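Local coordinates for protein N-alpha-acetyltransferase 35, NatC auxiliary subunit (Saccharomyces cerevisiae, PDB 6YGA) that serves as the auxiliary subunit of the yeast NatC N-terminal acetyltransferase, the complex that acetylates the N-terminal Met of the L-A virus Gag protein, at residues B[546-549]-B[550-554]; B[630-633]-B[634-638]; B[679-682]-B[683-687]. One frame throughout, in Å; residues are numbered along the deposited sequence.

Interaction 1 of 3, residues B[546-549]-B[550-554]; sequences NITK and SLCLI. With EDO (1,2-ethanediol), chain C; EDO (1,2-ethanediol), chain D.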
loop_
_atom_site.group_PDB
_atom_site.type_symbol
_atom_site.label_atom_id
_atom_site.label_comp_id
_atom_site.label_asym_id
_atom_site.label_seq_id
_atom_site.Cartn_x
_atom_site.Cartn_y
_atom_site.Cartn_z
ATOM N N ASN B 546 15.213 5.721 26.014
ATOM C CA ASN B 546 14.605 6.219 27.243
ATOM C C ASN B 546 13.465 7.186 26.950
ATOM O O ASN B 546 12.503 7.262 27.724
ATOM C CB ASN B 546 15.660 6.880 28.129
ATOM C CG ASN B 546 16.346 5.888 29.050
ATOM O OD1 ASN B 546 15.738 5.382 29.994
ATOM N ND2 ASN B 546 17.616 5.610 28.784
ATOM N N ILE B 547 13.547 7.923 25.840
ATOM C CA ILE B 547 12.426 8.758 25.426
ATOM C C ILE B 547 11.238 7.887 25.044
ATOM O O ILE B 547 10.103 8.137 25.465
ATOM C CB ILE B 547 12.844 9.687 24.273
ATOM C CG1 ILE B 547 13.815 10.749 24.780
ATOM C CG2 ILE B 547 11.628 10.345 23.641
ATOM C CD1 ILE B 547 14.414 11.587 23.678
ATOM N N THR B 548 11.490 6.838 24.255
ATOM C CA THR B 548 10.432 5.895 23.903
ATOM C C THR B 548 9.839 5.256 25.149
ATOM O O THR B 548 8.615 5.153 25.288
ATOM C CB THR B 548 10.975 4.816 22.964
ATOM O OG1 THR B 548 11.338 5.405 21.711
ATOM C CG2 THR B 548 9.928 3.736 22.725
ATOM N N LYS B 549 10.702 4.820 26.070
ATOM C CA LYS B 549 10.234 4.169 27.288
ATOM C C LYS B 549 9.359 5.107 28.109
ATOM O O LYS B 549 8.293 4.710 28.592
ATOM C CB LYS B 549 11.434 3.692 28.108
ATOM C CG LYS B 549 11.180 2.452 28.939
ATOM C CD LYS B 549 12.406 2.089 29.769
ATOM C CE LYS B 549 12.667 3.138 30.838
ATOM N NZ LYS B 549 13.843 2.816 31.693
ATOM N N SER B 550 9.788 6.360 28.263
ATOM C CA SER B 550 9.013 7.319 29.042
ATOM C C SER B 550 7.663 7.606 28.395
ATOM O O SER B 550 6.644 7.690 29.092
ATOM C CB SER B 550 9.807 8.614 29.215
ATOM O OG SER B 550 10.959 8.415 30.013
ATOM N N LEU B 551 7.632 7.766 27.069
ATOM C CA LEU B 551 6.381 8.111 26.397
ATOM C C LEU B 551 5.355 6.989 26.521
ATOM O O LEU B 551 4.175 7.250 26.778
ATOM C CB LEU B 551 6.645 8.446 24.930
ATOM C CG LEU B 551 7.355 9.780 24.687
ATOM C CD1 LEU B 551 7.622 9.975 23.208
ATOM C CD2 LEU B 551 6.530 10.930 25.243
ATOM N N CYS B 552 5.788 5.737 26.345
ATOM C CA CYS B 552 4.889 4.602 26.540
ATOM C C CYS B 552 4.332 4.579 27.957
ATOM O O CYS B 552 3.133 4.354 28.158
ATOM C CB CYS B 552 5.620 3.294 26.242
ATOM S SG CYS B 552 6.213 3.140 24.552
ATOM N N LEU B 553 5.193 4.799 28.952
ATOM C CA LEU B 553 4.731 4.824 30.335
ATOM C C LEU B 553 3.717 5.937 30.544
ATOM O O LEU B 553 2.688 5.742 31.201
ATOM C CB LEU B 553 5.920 4.988 31.281
ATOM C CG LEU B 553 5.674 4.728 32.768
ATOM C CD1 LEU B 553 4.941 3.411 32.957
ATOM C CD2 LEU B 553 6.994 4.715 33.530
ATOM N N ILE B 554 3.992 7.118 29.986
ATOM C CA ILE B 554 3.049 8.227 30.080
ATOM C C ILE B 554 1.696 7.823 29.509
ATOM O O ILE B 554 0.646 8.133 30.083
ATOM C CB ILE B 554 3.624 9.467 29.374
ATOM C CG1 ILE B 554 4.744 10.069 30.224
ATOM C CG2 ILE B 554 2.529 10.488 29.084
ATOM C CD1 ILE B 554 5.564 11.102 29.507
HETATM C C1 EDO C . 10.899 5.839 32.558
HETATM O O1 EDO C . 11.508 6.095 31.287
HETATM C C2 EDO C . 11.381 6.879 33.564
HETATM O O2 EDO C . 10.760 6.652 34.833
HETATM C C1 EDO D . 11.815 8.243 20.639
HETATM O O1 EDO D . 10.728 7.396 20.236
HETATM C C2 EDO D . 12.549 8.785 19.421
HETATM O O2 EDO D . 12.758 7.744 18.461
#

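Interaction 2 of 3, residues B[630-633]-B[634-638]; sequences TNFI and ETEVR. With EDO (1,2-ethanediol), chain Y.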
loop_
_atom_site.group_PDB
_atom_site.type_symbol
_atom_site.label_atom_id
_atom_site.label_comp_id
_atom_site.label_asym_id
_atom_site.label_seq_id
_atom_site.Cartn_x
_atom_site.Cartn_y
_atom_site.Cartn_z
ATOM N N THR B 630 -0.838 12.037 37.962
ATOM C CA THR B 630 -0.802 13.220 37.109
ATOM C C THR B 630 0.518 13.962 37.252
ATOM O O THR B 630 1.051 14.486 36.267
ATOM C CB THR B 630 -1.978 14.139 37.430
ATOM O OG1 THR B 630 -1.849 14.644 38.765
ATOM C CG2 THR B 630 -3.276 13.372 37.308
ATOM N N ASN B 631 1.067 14.017 38.469
ATOM C CA ASN B 631 2.357 14.671 38.657
ATOM C C ASN B 631 3.464 13.937 37.913
ATOM O O ASN B 631 4.396 14.572 37.409
ATOM C CB ASN B 631 2.684 14.780 40.147
ATOM C CG ASN B 631 4.032 15.424 40.403
ATOM O OD1 ASN B 631 4.223 16.616 40.160
ATOM N ND2 ASN B 631 4.972 14.637 40.909
ATOM N N PHE B 632 3.372 12.609 37.808
ATOM C CA PHE B 632 4.365 11.874 37.030
ATOM C C PHE B 632 4.280 12.230 35.552
ATOM O O PHE B 632 5.312 12.414 34.894
ATOM C CB PHE B 632 4.194 10.367 37.225
ATOM C CG PHE B 632 5.045 9.545 36.301
ATOM C CD1 PHE B 632 6.347 9.225 36.641
ATOM C CD2 PHE B 632 4.548 9.107 35.084
ATOM C CE1 PHE B 632 7.136 8.479 35.791
ATOM C CE2 PHE B 632 5.333 8.363 34.229
ATOM C CZ PHE B 632 6.629 8.047 34.585
ATOM N N ILE B 633 3.062 12.321 35.010
ATOM C CA ILE B 633 2.888 12.641 33.594
ATOM C C ILE B 633 3.492 14.004 33.276
ATOM O O ILE B 633 4.254 14.156 32.314
ATOM C CB ILE B 633 1.398 12.576 33.211
ATOM C CG1 ILE B 633 0.929 11.121 33.151
ATOM C CG2 ILE B 633 1.143 13.286 31.886
ATOM C CD1 ILE B 633 -0.510 10.959 32.710
ATOM N N GLU B 634 3.171 15.013 34.089
ATOM C CA GLU B 634 3.706 16.351 33.855
ATOM C C GLU B 634 5.216 16.388 34.051
ATOM O O GLU B 634 5.933 17.023 33.269
ATOM C CB GLU B 634 3.022 17.361 34.779
ATOM C CG GLU B 634 1.504 17.347 34.703
ATOM C CD GLU B 634 0.866 18.393 35.596
ATOM O OE1 GLU B 634 1.553 19.376 35.943
ATOM O OE2 GLU B 634 -0.320 18.233 35.949
ATOM N N THR B 635 5.719 15.714 35.089
ATOM C CA THR B 635 7.154 15.729 35.354
ATOM C C THR B 635 7.921 14.993 34.264
ATOM O O THR B 635 8.954 15.473 33.784
ATOM C CB THR B 635 7.442 15.114 36.724
ATOM O OG1 THR B 635 6.817 15.908 37.740
ATOM C CG2 THR B 635 8.937 15.063 36.986
ATOM N N GLU B 636 7.419 13.825 33.851
ATOM C CA GLU B 636 8.115 13.032 32.844
ATOM C C GLU B 636 8.047 13.681 31.466
ATOM O O GLU B 636 8.993 13.554 30.680
ATOM C CB GLU B 636 7.537 11.617 32.800
ATOM C CG GLU B 636 8.422 10.605 32.094
ATOM C CD GLU B 636 9.720 10.342 32.839
ATOM O OE1 GLU B 636 9.826 10.717 34.026
ATOM O OE2 GLU B 636 10.639 9.755 32.232
ATOM N N VAL B 637 6.954 14.383 31.158
ATOM C CA VAL B 637 6.877 15.096 29.886
ATOM C C VAL B 637 7.987 16.137 29.795
ATOM O O VAL B 637 8.673 16.241 28.773
ATOM C CB VAL B 637 5.480 15.720 29.697
ATOM C CG1 VAL B 637 5.534 16.850 28.686
ATOM C CG2 VAL B 637 4.492 14.659 29.233
ATOM N N ARG B 638 8.208 16.897 30.870
ATOM C CA ARG B 638 9.260 17.908 30.836
ATOM C C ARG B 638 10.639 17.271 30.720
ATOM O O ARG B 638 11.518 17.800 30.029
ATOM C CB ARG B 638 9.179 18.800 32.073
ATOM C CG ARG B 638 7.868 19.547 32.196
ATOM C CD ARG B 638 7.942 20.597 33.286
ATOM N NE ARG B 638 6.674 21.298 33.453
ATOM C CZ ARG B 638 5.778 21.002 34.387
ATOM N NH1 ARG B 638 6.011 20.019 35.244
ATOM N NH2 ARG B 638 4.649 21.694 34.468
HETATM C C1 EDO Y . 14.431 10.064 29.281
HETATM O O1 EDO Y . 14.871 10.115 27.919
HETATM C C2 EDO Y . 13.266 11.022 29.494
HETATM O O2 EDO Y . 12.995 11.103 30.898
#

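Interaction 3 of 3, residues B[679-682]-B[683-687]; sequences KHTS and KALSV. With EDO (1,2-ethanediol), chain E.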
loop_
_atom_site.group_PDB
_atom_site.type_symbol
_atom_site.label_atom_id
_atom_site.label_comp_id
_atom_site.label_asym_id
_atom_site.label_seq_id
_atom_site.Cartn_x
_atom_site.Cartn_y
_atom_site.Cartn_z
ATOM N N LYS B 679 8.480 16.475 20.233
ATOM C CA LYS B 679 8.331 17.398 21.353
ATOM C C LYS B 679 6.911 17.941 21.432
ATOM O O LYS B 679 6.362 18.101 22.528
ATOM C CB LYS B 679 9.334 18.543 21.228
ATOM C CG LYS B 679 9.347 19.470 22.429
ATOM C CD LYS B 679 9.994 20.805 22.103
ATOM C CE LYS B 679 11.411 20.630 21.594
ATOM N NZ LYS B 679 12.086 21.942 21.410
ATOM N N HIS B 680 6.302 18.227 20.277
ATOM C CA HIS B 680 4.921 18.703 20.257
ATOM C C HIS B 680 3.978 17.679 20.877
ATOM O O HIS B 680 3.118 18.032 21.693
ATOM C CB HIS B 680 4.496 19.024 18.822
ATOM C CG HIS B 680 5.135 20.256 18.257
ATOM N ND1 HIS B 680 5.203 20.505 16.902
ATOM C CD2 HIS B 680 5.726 21.314 18.863
ATOM C CE1 HIS B 680 5.813 21.661 16.699
ATOM N NE2 HIS B 680 6.140 22.172 17.872
ATOM N N THR B 681 4.130 16.405 20.508
ATOM C CA THR B 681 3.280 15.357 21.067
ATOM C C THR B 681 3.470 15.234 22.576
ATOM O O THR B 681 2.494 15.077 23.320
ATOM C CB THR B 681 3.576 14.024 20.374
ATOM O OG1 THR B 681 3.052 14.052 19.041
ATOM C CG2 THR B 681 2.957 12.860 21.138
ATOM N N SER B 682 4.720 15.311 23.043
ATOM C CA SER B 682 4.991 15.230 24.476
ATOM C C SER B 682 4.247 16.319 25.239
ATOM O O SER B 682 3.572 16.041 26.237
ATOM C CB SER B 682 6.496 15.327 24.728
ATOM O OG SER B 682 7.198 14.321 24.016
ATOM N N LYS B 683 4.354 17.569 24.781
ATOM C CA LYS B 683 3.631 18.660 25.427
ATOM C C LYS B 683 2.125 18.425 25.393
ATOM O O LYS B 683 1.424 18.702 26.373
ATOM C CB LYS B 683 3.976 19.991 24.760
ATOM C CG LYS B 683 5.434 20.397 24.870
ATOM C CD LYS B 683 5.696 21.689 24.110
ATOM C CE LYS B 683 7.131 22.157 24.281
ATOM N NZ LYS B 683 7.399 23.377 23.473
ATOM N N ALA B 684 1.607 17.913 24.272
ATOM C CA ALA B 684 0.170 17.694 24.154
ATOM C C ALA B 684 -0.319 16.624 25.122
ATOM O O ALA B 684 -1.454 16.702 25.609
ATOM C CB ALA B 684 -0.190 17.315 22.719
ATOM N N LEU B 685 0.515 15.623 25.407
ATOM C CA LEU B 685 0.138 14.590 26.365
ATOM C C LEU B 685 -0.070 15.177 27.755
ATOM O O LEU B 685 -1.021 14.813 28.456
ATOM C CB LEU B 685 1.206 13.495 26.399
ATOM C CG LEU B 685 1.304 12.555 25.197
ATOM C CD1 LEU B 685 2.669 11.892 25.167
ATOM C CD2 LEU B 685 0.207 11.503 25.251
ATOM N N SER B 686 0.811 16.092 28.168
ATOM C CA SER B 686 0.675 16.725 29.476
ATOM C C SER B 686 -0.566 17.612 29.531
ATOM O O SER B 686 -1.347 17.543 30.487
ATOM C CB SER B 686 1.936 17.532 29.797
ATOM O OG SER B 686 1.866 18.113 31.087
ATOM N N VAL B 687 -0.761 18.452 28.512
ATOM C CA VAL B 687 -1.937 19.321 28.472
ATOM C C VAL B 687 -3.215 18.492 28.515
ATOM O O VAL B 687 -4.177 18.841 29.209
ATOM C CB VAL B 687 -1.886 20.223 27.224
ATOM C CG1 VAL B 687 -3.199 20.977 27.039
ATOM C CG2 VAL B 687 -0.717 21.192 27.325
HETATM C C1 EDO E . 11.124 23.496 24.862
HETATM O O1 EDO E . 12.336 23.220 24.150
HETATM C C2 EDO E . 10.511 24.791 24.344
HETATM O O2 EDO E . 10.110 24.630 22.978
#

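Interaction 1 of 3, residues B[546-549]-B[550-554]
I547 lays its CG2 methyl beside CD1 of L551 one turn further on, 4.0 Å away, the two side chains running side by side in the same direction. Both belong to the long α-helix 511-564, and the pair illustrates i/i+4 packing along a buried helix face. A first torsion of -70° puts the I547 CG2 methyl anti to the backbone N. L678 of helix 668-701 touches both side chains. On another face, CG2 of T548 approaches SG of C552 at 4.2 Å, where helix 465-506 and F722 pack nearby. The backbone bonds are regular; that from C552 N to T548 O is nearly straight, at 173°.

S550 carries the polar contact across the turn. Its OG is hydrogen-bonded to E636 of helix 619-653; N546 O, 3.0 Å from S550 OG, is a second acceptor within reach of that one proton, so a bond back to it is not settled. One 1,2-ethanediol, probably from the crystallisation liquor, donates from O1 to S550 OG at 2.7 Å; a second shares a 2.6 Å hydrogen bond between its O1 and T548 OG1. The bend at chi3 of K549 (67°) brings CE to 3.2 Å from O1 of the first diol.

Interaction 2 of 3, residues B[630-633]-B[634-638]
F632 and E636 meet one turn apart on the α-helix 619-653, an i/i+4 pair in which an aliphatic stem lies against an aromatic face. The interaction is a CH-pi contact: CB of E636 stands over the ring of F632, 4.2 Å from its centroid and 15° off the normal, displaced somewhat toward the rim. The first torsion of F632 (171°) carries CG anti to its backbone N, and the two side chains leave the helix side by side, pointing the same way. The E636 chain bends at chi2, and its carboxylate lies almost parallel to the ring, with the two planes 8° apart. Helix 511-564 completes this side through L553 and F557, both against F632.

Apolar packing is slighter on the buried side, where CG2 of I633 lies 4.5 Å from CG2 of V637. I554 of helix 511-564 touches V637, while S689 of helix 668-701 meets I633.

Among the hydrogen bonds, N631 O is held twice by the same residue. The amide of T635 donates to it at 2.9 Å, and T635 OG1 donates at 2.8 Å from the other face of the carbonyl plane, a side-chain-to-backbone bond that turns the hydroxyl back onto its own helix. The backbone bond from E636 N to F632 O is short, at 2.7 Å. The polar end of E636 faces outward from this helix: OE2 is hydrogen-bonded to S550, and it also accepts from O2 of a 1,2-ethanediol at 3.0 Å.

Interaction 3 of 3, residues B[679-682]-B[683-687]
K679 runs alongside K683, one turn ahead, with its CD 3.8 Å from CE of the second lysine. Two different chain shapes allow this: K679 bends at chi3 (-57°), whereas K683 is extended beyond CG. The contact is between methylenes, and the ammonium groups stay apart, NZ to NZ being 5.3 Å. A 1,2-ethanediol, probably from the crystallisation liquor, bridges them, taking a bond from K679 NZ at O1 and another from K683 NZ at O2, each 3.0 Å long. D645 of helix 619-653 forms a salt bridge with K679, which would help offset the paired positive charge.

H680 contributes its carbonyl to A684 N at 3.0 Å, while its ring is hydrogen-bonded through ND1 to the backbone of E717. T681 places CG2 at 4.2 Å from CD1 of L685, the two side chains meeting at a slant; its hydroxyl bonds instead to the backbone of W719. At S682, the carbonyl receives only weak bonds, from L685 N and S686 N, and its OG turns back to L678 O.

Here K683 is exposed while S682 and L685 face helix 511-564, L685 also touching I724 of strand 724-729: i/i+4 contacts on a packed helix, consistent with a TPR-like helical region.

Followed from the N terminus, the three contacts come in series, and none nests in or crosses another. Each spans a single turn of one helix and closes no loop: interaction 1 on helix 511-564, interaction 2 on helix 619-653, and interaction 3 on helix 668-701, the last two helices being consecutive in the chain. Each of the three touches the other two. The first two meet by packing of L553 and I554 and through the S550-E636 hydrogen bond. L551 links interaction 1 to S682 and L685, while V637 reaches the backbone of S682. Their centres lie about 10 to 12 Å apart, so the three turns lie where helices 511-564, 619-653 and 668-701 pack against one another.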